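Local structure of PilX (2OPD) at residues 3-8 and 85-90; 21-26 and 44-49; 33-38 and 70-75. The protein probably serves as a minor pilin of the meningococcal type IV pilus, where it is thought to promote aggregation between bacteria. All coordinates share one frame; numbering follows the deposited sequence.

How the contacts relate
The three contacts tie the long helix 4-29 and the helix 35-48 that follows it to each other and to the antiparallel sheet of this pilin. Contacts 1 and 2 both use helix 4-29, but at separate places along it: their centres are about 23 Å apart and their nearest atoms about 11 Å. The centres of contacts 1 and 3 are farther apart, about 30 Å, although their nearest atoms are about 8 Å apart and strands 74-80 and 89-93 are neighbours in one sheet. Contacts 2 and 3 share helix 35-48 and touch, with centres about 12 Å apart; Tyr74 OH lies 3.2 Å from Ser23 CB, and Ile38 CD1 packs by the carbonyl of Phe26.

Contact 1 (3-8 and 85-90); sequences EFEKGY and GYTLSV
Tyr86 meets the first turns of helix 4-29 with a face of its ring, and the side chain of Glu5 starts across that face. Glu5 CG stands 3.5 Å from the centroid of the Tyr86 ring, close to the ring normal, a CH-pi contact. The carboxylate continues on the same side of the ring, past its CD1 rim, its plane 25° from that of the ring, and Glu5 CD comes to 3.2 Å from Tyr86 CD1. The two side chains run in opposite directions: the phenol reaches toward the helix while Glu5, with CG anti to the backbone N (chi1 -151°) and the chain extended beyond, reaches out to the loop. Tyr86 OH sits 4.2 Å above the centre of one face of the Tyr8 ring and is hydrogen-bonded to Lys58 NZ.

At Thr87 the backbone takes over. Its N-H points almost straight at Glu5 OE2 (3.3 Å from Thr87 N, 169° at the hydrogen), a long and weak bond. Leu88 N adds a second weak bond to Glu5 OE2, also at 3.3 Å but more bent. Two successive amides thus share one carboxylate oxygen, which would be expected to restrict its turning, weak as both bonds are. The Leu88 side chain lies against the helix itself, its CD1 3.8 Å from Lys6 CA. Ser89 turns back to its own segment, where its OG donates to Thr87 O at 2.7 Å.

With Ser89 the chain enters strand 89-93, whose backbone pairs with Gly78 and Cys101 in the strands on its two sides. Val90 then packs on Gln9, Tyr13 and Met16, so the loop and the strand cover successive turns of helix 4-29, the long helix that a type IV pilin lays against its sheet.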
# COMPACT_ATOMS: atom_id res chain seq x y z
N GLU A 3 4.01 1.43 21.63
CA GLU A 3 4.21 -0.01 21.25
C GLU A 3 5.15 -0.21 20.07
O GLU A 3 5.29 0.66 19.21
CB GLU A 3 2.87 -0.74 20.97
CG GLU A 3 3.03 -2.28 20.91
CD GLU A 3 1.78 -3.08 21.31
OE1 GLU A 3 1.85 -4.33 21.18
OE2 GLU A 3 0.75 -2.50 21.77
N PHE A 4 5.80 -1.37 20.08
CA PHE A 4 6.57 -1.85 18.94
C PHE A 4 5.69 -1.96 17.69
O PHE A 4 6.12 -1.66 16.59
CB PHE A 4 7.18 -3.22 19.26
CG PHE A 4 8.07 -3.23 20.48
CD1 PHE A 4 7.76 -4.03 21.57
CD2 PHE A 4 9.21 -2.44 20.53
CE1 PHE A 4 8.58 -4.05 22.70
CE2 PHE A 4 10.03 -2.45 21.67
CZ PHE A 4 9.71 -3.26 22.74
N GLU A 5 4.45 -2.40 17.86
CA GLU A 5 3.56 -2.54 16.72
C GLU A 5 3.22 -1.23 15.99
O GLU A 5 3.35 -1.17 14.76
CB GLU A 5 2.32 -3.32 17.09
CG GLU A 5 1.79 -4.06 15.88
CD GLU A 5 0.43 -4.66 16.11
OE1 GLU A 5 0.21 -5.32 17.14
OE2 GLU A 5 -0.41 -4.46 15.23
N LYS A 6 2.82 -0.19 16.72
CA LYS A 6 2.64 1.12 16.10
C LYS A 6 3.95 1.50 15.47
O LYS A 6 3.98 2.06 14.37
CB LYS A 6 2.29 2.21 17.12
CG LYS A 6 0.82 2.44 17.43
CD LYS A 6 0.72 3.19 18.78
CE LYS A 6 -0.72 3.58 19.19
NZ LYS A 6 -0.77 4.43 20.45
N GLY A 7 5.05 1.20 16.16
CA GLY A 7 6.39 1.46 15.65
C GLY A 7 6.56 0.85 14.26
O GLY A 7 7.07 1.50 13.34
N TYR A 8 6.11 -0.39 14.11
CA TYR A 8 6.24 -1.12 12.88
C TYR A 8 5.28 -0.60 11.82
O TYR A 8 5.65 -0.53 10.65
CB TYR A 8 5.96 -2.61 13.09
CG TYR A 8 7.12 -3.41 13.63
CD1 TYR A 8 7.82 -3.00 14.76
CD2 TYR A 8 7.48 -4.61 13.04
CE1 TYR A 8 8.87 -3.76 15.28
CE2 TYR A 8 8.54 -5.38 13.54
CZ TYR A 8 9.22 -4.94 14.67
OH TYR A 8 10.26 -5.68 15.18
N GLY A 85 0.23 -12.37 14.34
CA GLY A 85 -0.56 -11.73 15.40
C GLY A 85 -0.75 -10.22 15.27
O GLY A 85 -1.25 -9.56 16.18
N TYR A 86 -0.38 -9.66 14.13
CA TYR A 86 -0.56 -8.22 13.92
C TYR A 86 -1.85 -7.82 13.21
O TYR A 86 -2.41 -8.58 12.39
CB TYR A 86 0.62 -7.64 13.14
CG TYR A 86 1.83 -7.40 13.96
CD1 TYR A 86 1.79 -7.47 15.35
CD2 TYR A 86 3.00 -7.05 13.36
CE1 TYR A 86 2.95 -7.23 16.10
CE2 TYR A 86 4.12 -6.80 14.07
CZ TYR A 86 4.11 -6.90 15.42
OH TYR A 86 5.28 -6.63 16.06
N THR A 87 -2.26 -6.57 13.48
CA THR A 87 -3.47 -6.00 12.90
C THR A 87 -3.25 -4.64 12.21
O THR A 87 -3.59 -4.47 11.03
CB THR A 87 -4.49 -5.84 13.98
OG1 THR A 87 -3.91 -5.03 14.99
CG2 THR A 87 -4.84 -7.21 14.57
N LEU A 88 -2.67 -3.68 12.92
CA LEU A 88 -2.41 -2.33 12.33
C LEU A 88 -2.01 -2.40 10.85
O LEU A 88 -1.19 -3.21 10.46
CB LEU A 88 -1.36 -1.54 13.15
CG LEU A 88 -1.68 -1.22 14.61
CD1 LEU A 88 -0.75 -0.23 15.11
CD2 LEU A 88 -3.09 -0.70 14.78
N SER A 89 -2.58 -1.53 10.03
CA SER A 89 -2.29 -1.57 8.59
C SER A 89 -2.13 -0.19 7.98
O SER A 89 -2.11 0.82 8.67
CB SER A 89 -3.40 -2.32 7.85
OG SER A 89 -3.62 -3.53 8.52
N VAL A 90 -2.01 -0.16 6.66
CA VAL A 90 -1.80 1.10 5.98
C VAL A 90 -2.33 1.04 4.59
O VAL A 90 -2.27 -0.02 3.94
CB VAL A 90 -0.30 1.43 5.87
CG1 VAL A 90 -0.07 2.59 4.89
CG2 VAL A 90 0.33 1.66 7.26

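Contact 2 (21-26 and 44-49); sequences NISKQF and RFVSGY
One face of the Phe45 ring receives the corner of another ring, Phe26, whose CE2 is 3.2 Å from Phe45 CG. The two planes are inclined at 47° and the Phe26 and Phe45 centroids lie 4.8 Å apart, so the pair is neither flat on flat nor upright. Ser23 CA lies in the plane of the Phe26 ring, at its edge. The Tyr49 ring likewise has Ile22 CD1 and Phe45 CE2 at its edge.

These rings fill the gap of an antiparallel helix pair in the pilin fold, in which helix 35-48 runs back along the long N-terminal helix. The axes of the two short segments come within 11.0 Å at an angle of 158°, a wide spacing that suits aromatic side chains reaching across. Phe45 does most of this: with CG anti to the backbone N (chi1 166°), its ring is brought up against Ile22, Ser23 and Phe26, all three on one side of its plane. Ile22 crosses it at about a right angle and puts CG2 3.3 Å from Phe45 CZ.

On the side nearer the sheet, Ser23 OG is 3.8 Å from Phe45 CE1 and 4.1 Å from Val46 CG2. This hydroxyl is satisfied within its own helix by Ile19 O, so it meets the hydrophobic surface without needing a partner there. Val46 goes on to touch Val61 and Val63 of strand 59-65, joining the helix pair to the sheet. Where helix 35-48 ends, Tyr49 adds a last touch, its CE1 3.8 Å from Ile22 CD1.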
# COMPACT_ATOMS: atom_id res chain seq x y z
N ASN A 21 7.07 6.20 -4.62
CA ASN A 21 8.09 6.94 -5.40
C ASN A 21 8.71 6.20 -6.57
O ASN A 21 8.99 6.81 -7.59
CB ASN A 21 9.24 7.44 -4.52
CG ASN A 21 8.81 8.53 -3.59
OD1 ASN A 21 7.86 9.25 -3.86
ND2 ASN A 21 9.52 8.69 -2.50
N ILE A 22 9.00 4.92 -6.41
CA ILE A 22 9.49 4.13 -7.54
C ILE A 22 8.37 3.92 -8.56
O ILE A 22 8.59 4.07 -9.76
CB ILE A 22 10.11 2.78 -7.07
CG1 ILE A 22 11.27 3.02 -6.09
CG2 ILE A 22 10.64 1.98 -8.24
CD1 ILE A 22 11.78 1.73 -5.40
N SER A 23 7.15 3.60 -8.08
CA SER A 23 6.00 3.47 -8.98
C SER A 23 5.75 4.73 -9.84
O SER A 23 5.54 4.62 -11.04
CB SER A 23 4.74 3.12 -8.21
OG SER A 23 4.87 1.90 -7.54
N LYS A 24 5.82 5.92 -9.24
CA LYS A 24 5.78 7.13 -10.02
C LYS A 24 6.75 7.03 -11.22
O LYS A 24 6.35 7.28 -12.37
CB LYS A 24 6.20 8.33 -9.18
CG LYS A 24 5.38 8.70 -7.94
CD LYS A 24 6.01 10.00 -7.42
CE LYS A 24 5.74 10.30 -5.94
NZ LYS A 24 4.30 10.37 -5.71
N GLN A 25 8.02 6.70 -10.97
CA GLN A 25 8.96 6.56 -12.08
C GLN A 25 8.50 5.55 -13.12
O GLN A 25 8.70 5.78 -14.31
CB GLN A 25 10.35 6.17 -11.56
CG GLN A 25 11.00 7.23 -10.71
CD GLN A 25 11.19 8.53 -11.49
OE1 GLN A 25 11.55 8.51 -12.70
NE2 GLN A 25 10.95 9.65 -10.80
N PHE A 26 7.90 4.43 -12.73
CA PHE A 26 7.37 3.49 -13.74
C PHE A 26 6.45 4.22 -14.71
O PHE A 26 6.50 4.04 -15.91
CB PHE A 26 6.64 2.24 -13.14
CG PHE A 26 7.58 1.11 -12.71
CD1 PHE A 26 8.08 0.20 -13.66
CD2 PHE A 26 7.98 0.98 -11.39
CE1 PHE A 26 8.95 -0.81 -13.29
CE2 PHE A 26 8.88 -0.04 -10.99
CZ PHE A 26 9.36 -0.94 -11.94
N ARG A 44 3.72 -6.60 -10.89
CA ARG A 44 4.99 -7.29 -10.76
C ARG A 44 5.94 -6.51 -9.85
O ARG A 44 6.48 -7.08 -8.90
CB ARG A 44 5.62 -7.59 -12.11
CG ARG A 44 7.05 -8.09 -12.03
CD ARG A 44 7.54 -8.65 -13.38
NE ARG A 44 6.99 -7.92 -14.52
CZ ARG A 44 5.87 -8.26 -15.15
NH1 ARG A 44 5.19 -9.33 -14.70
NH2 ARG A 44 5.42 -7.55 -16.19
N PHE A 45 6.14 -5.22 -10.10
CA PHE A 45 7.07 -4.43 -9.30
C PHE A 45 6.69 -4.47 -7.82
O PHE A 45 7.52 -4.78 -6.98
CB PHE A 45 7.18 -2.96 -9.75
CG PHE A 45 7.88 -2.09 -8.73
CD1 PHE A 45 7.14 -1.24 -7.90
CD2 PHE A 45 9.28 -2.21 -8.53
CE1 PHE A 45 7.78 -0.50 -6.90
CE2 PHE A 45 9.92 -1.46 -7.55
CZ PHE A 45 9.17 -0.61 -6.72
N VAL A 46 5.44 -4.18 -7.50
CA VAL A 46 5.02 -4.10 -6.10
C VAL A 46 4.97 -5.45 -5.36
O VAL A 46 5.21 -5.51 -4.14
CB VAL A 46 3.66 -3.36 -5.95
CG1 VAL A 46 3.19 -3.46 -4.54
CG2 VAL A 46 3.81 -1.87 -6.40
N SER A 47 4.69 -6.53 -6.06
CA SER A 47 4.58 -7.81 -5.35
C SER A 47 5.94 -8.50 -5.33
O SER A 47 6.18 -9.41 -4.54
CB SER A 47 3.48 -8.72 -5.92
OG SER A 47 3.59 -8.90 -7.32
N GLY A 48 6.83 -8.06 -6.20
CA GLY A 48 8.22 -8.49 -6.09
C GLY A 48 8.98 -7.72 -5.01
O GLY A 48 9.95 -8.24 -4.45
N TYR A 49 8.52 -6.50 -4.69
CA TYR A 49 9.26 -5.57 -3.84
C TYR A 49 9.81 -6.10 -2.52
O TYR A 49 9.07 -6.64 -1.68
CB TYR A 49 8.43 -4.32 -3.57
CG TYR A 49 9.27 -3.20 -3.00
CD1 TYR A 49 9.96 -2.33 -3.84
CD2 TYR A 49 9.42 -3.03 -1.61
CE1 TYR A 49 10.76 -1.31 -3.32
CE2 TYR A 49 10.24 -2.00 -1.09
CZ TYR A 49 10.88 -1.15 -1.96
OH TYR A 49 11.67 -0.13 -1.47

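Contact 3 (33-38 and 70-75); sequences DDNQTI and KPRAYS
Arg72 reaches across to the residue just before the N-cap of helix 35-48: its NH1 donates to Asp33 O at 2.8 Å, nearly straight at 167°. The oxygen lies in the guanidinium plane, whereas the donor is tilted out of the plane of the carbonyl. Getting there takes a bend in the arginine chain at chi2 (103°, away from a staggered value), after which the chain runs out extended to the planar group.

Ile38 supports that group from one face. Its CG2 is 3.8 Å above the centre of the Arg72 guanidinium. The same methyl is 3.9 Å from Pro71 CG, so one branch of the isoleucine bridges proline and arginine. Asn35 crosses Pro71 at about a right angle, with Asn35 CB 3.8 Å from Pro71 CG. Its OD1 comes to 3.1 Å from Arg72 NH2; the amide and guanidinium planes are 67° apart, and the approach is too poorly angled to count as a hydrogen bond.

Each segment also braces itself. Residues 70-73 form a type I turn, which puts Pro71 facing the helix and lets the arginine that follows bend across to it. Asp34 caps the helix, OD2 taking the N-H of Thr37 at 2.9 Å and a weaker bond from the Thr37 hydroxyl.

Arg72 is therefore held in the plane of its guanidinium by one bond to a neutral carbonyl, with a methyl against one face. The carboxylate of Asp33 is not in contact with it, OD1 standing 5.6 Å from Arg72 NH1, and instead forms a salt bridge with Lys41. Any attraction between Asp33 and Arg72 would be at longer range and probably weakened by Lys41; the direct bond comes from the backbone.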
# COMPACT_ATOMS: atom_id res chain seq x y z
N ASP A 33 2.85 2.90 -22.58
CA ASP A 33 2.27 1.62 -22.16
C ASP A 33 0.73 1.65 -22.11
O ASP A 33 0.11 2.61 -21.61
CB ASP A 33 2.81 1.23 -20.80
CG ASP A 33 4.20 0.62 -20.86
OD1 ASP A 33 4.75 0.44 -19.77
OD2 ASP A 33 4.76 0.31 -21.95
N ASP A 34 0.09 0.61 -22.62
CA ASP A 34 -1.37 0.59 -22.56
C ASP A 34 -1.79 0.22 -21.15
O ASP A 34 -0.97 -0.15 -20.34
CB ASP A 34 -2.03 -0.26 -23.68
CG ASP A 34 -1.66 -1.73 -23.60
OD1 ASP A 34 -1.82 -2.44 -24.64
OD2 ASP A 34 -1.22 -2.17 -22.52
N ASN A 35 -3.07 0.41 -20.83
CA ASN A 35 -3.53 0.26 -19.46
C ASN A 35 -3.25 -1.14 -18.89
O ASN A 35 -2.87 -1.29 -17.72
CB ASN A 35 -5.01 0.66 -19.37
CG ASN A 35 -5.22 2.18 -19.56
OD1 ASN A 35 -4.33 2.99 -19.31
ND2 ASN A 35 -6.42 2.56 -20.00
N GLN A 36 -3.41 -2.15 -19.74
CA GLN A 36 -3.14 -3.54 -19.40
C GLN A 36 -1.69 -3.71 -19.00
O GLN A 36 -1.38 -4.35 -18.00
CB GLN A 36 -3.51 -4.44 -20.61
CG GLN A 36 -3.07 -5.92 -20.57
CD GLN A 36 -3.90 -6.83 -21.53
OE1 GLN A 36 -4.18 -6.46 -22.68
NE2 GLN A 36 -4.28 -8.01 -21.04
N THR A 37 -0.80 -3.10 -19.76
CA THR A 37 0.63 -3.26 -19.57
C THR A 37 1.17 -2.61 -18.30
O THR A 37 1.99 -3.21 -17.60
CB THR A 37 1.41 -2.77 -20.80
OG1 THR A 37 1.34 -3.77 -21.82
CG2 THR A 37 2.88 -2.53 -20.47
N ILE A 38 0.70 -1.40 -17.98
CA ILE A 38 1.23 -0.71 -16.83
C ILE A 38 0.65 -1.33 -15.56
O ILE A 38 1.35 -1.54 -14.58
CB ILE A 38 1.05 0.84 -16.95
CG1 ILE A 38 2.16 1.59 -16.19
CG2 ILE A 38 -0.28 1.30 -16.47
CD1 ILE A 38 3.59 1.34 -16.74
N LYS A 70 -8.32 3.09 -15.39
CA LYS A 70 -7.52 4.24 -14.98
C LYS A 70 -6.41 3.77 -14.03
O LYS A 70 -6.34 4.23 -12.91
CB LYS A 70 -8.36 5.30 -14.26
CG LYS A 70 -9.39 6.02 -15.15
CD LYS A 70 -8.69 6.91 -16.13
CE LYS A 70 -9.61 7.57 -17.12
NZ LYS A 70 -8.72 8.18 -18.11
N PRO A 71 -5.54 2.86 -14.49
CA PRO A 71 -4.61 2.25 -13.56
C PRO A 71 -3.45 3.17 -13.12
O PRO A 71 -2.74 2.83 -12.18
CB PRO A 71 -4.08 1.06 -14.34
CG PRO A 71 -4.08 1.54 -15.77
CD PRO A 71 -5.35 2.36 -15.86
N ARG A 72 -3.24 4.31 -13.78
CA ARG A 72 -2.33 5.29 -13.17
C ARG A 72 -2.86 5.81 -11.82
O ARG A 72 -2.12 6.32 -10.98
CB ARG A 72 -1.93 6.42 -14.14
CG ARG A 72 -0.75 6.05 -15.09
CD ARG A 72 -1.20 5.71 -16.52
NE ARG A 72 -0.16 5.14 -17.39
CZ ARG A 72 -0.41 4.60 -18.58
NH1 ARG A 72 0.59 4.10 -19.32
NH2 ARG A 72 -1.66 4.56 -19.04
N ALA A 73 -4.16 5.61 -11.60
CA ALA A 73 -4.79 5.84 -10.31
C ALA A 73 -4.72 4.60 -9.38
O ALA A 73 -5.67 3.89 -9.18
CB ALA A 73 -6.22 6.25 -10.54
N TYR A 74 -3.57 4.30 -8.83
CA TYR A 74 -3.44 3.05 -8.16
C TYR A 74 -3.45 3.40 -6.70
O TYR A 74 -3.47 4.59 -6.36
CB TYR A 74 -2.14 2.37 -8.55
CG TYR A 74 -0.90 3.18 -8.30
CD1 TYR A 74 -0.26 3.12 -7.08
CD2 TYR A 74 -0.35 3.99 -9.28
CE1 TYR A 74 0.86 3.81 -6.85
CE2 TYR A 74 0.82 4.72 -9.03
CZ TYR A 74 1.40 4.63 -7.81
OH TYR A 74 2.54 5.32 -7.50
N SER A 75 -3.48 2.38 -5.86
CA SER A 75 -3.25 2.55 -4.44
C SER A 75 -2.37 1.40 -3.89
O SER A 75 -2.18 0.37 -4.53
CB SER A 75 -4.60 2.63 -3.72
OG SER A 75 -5.30 1.39 -3.74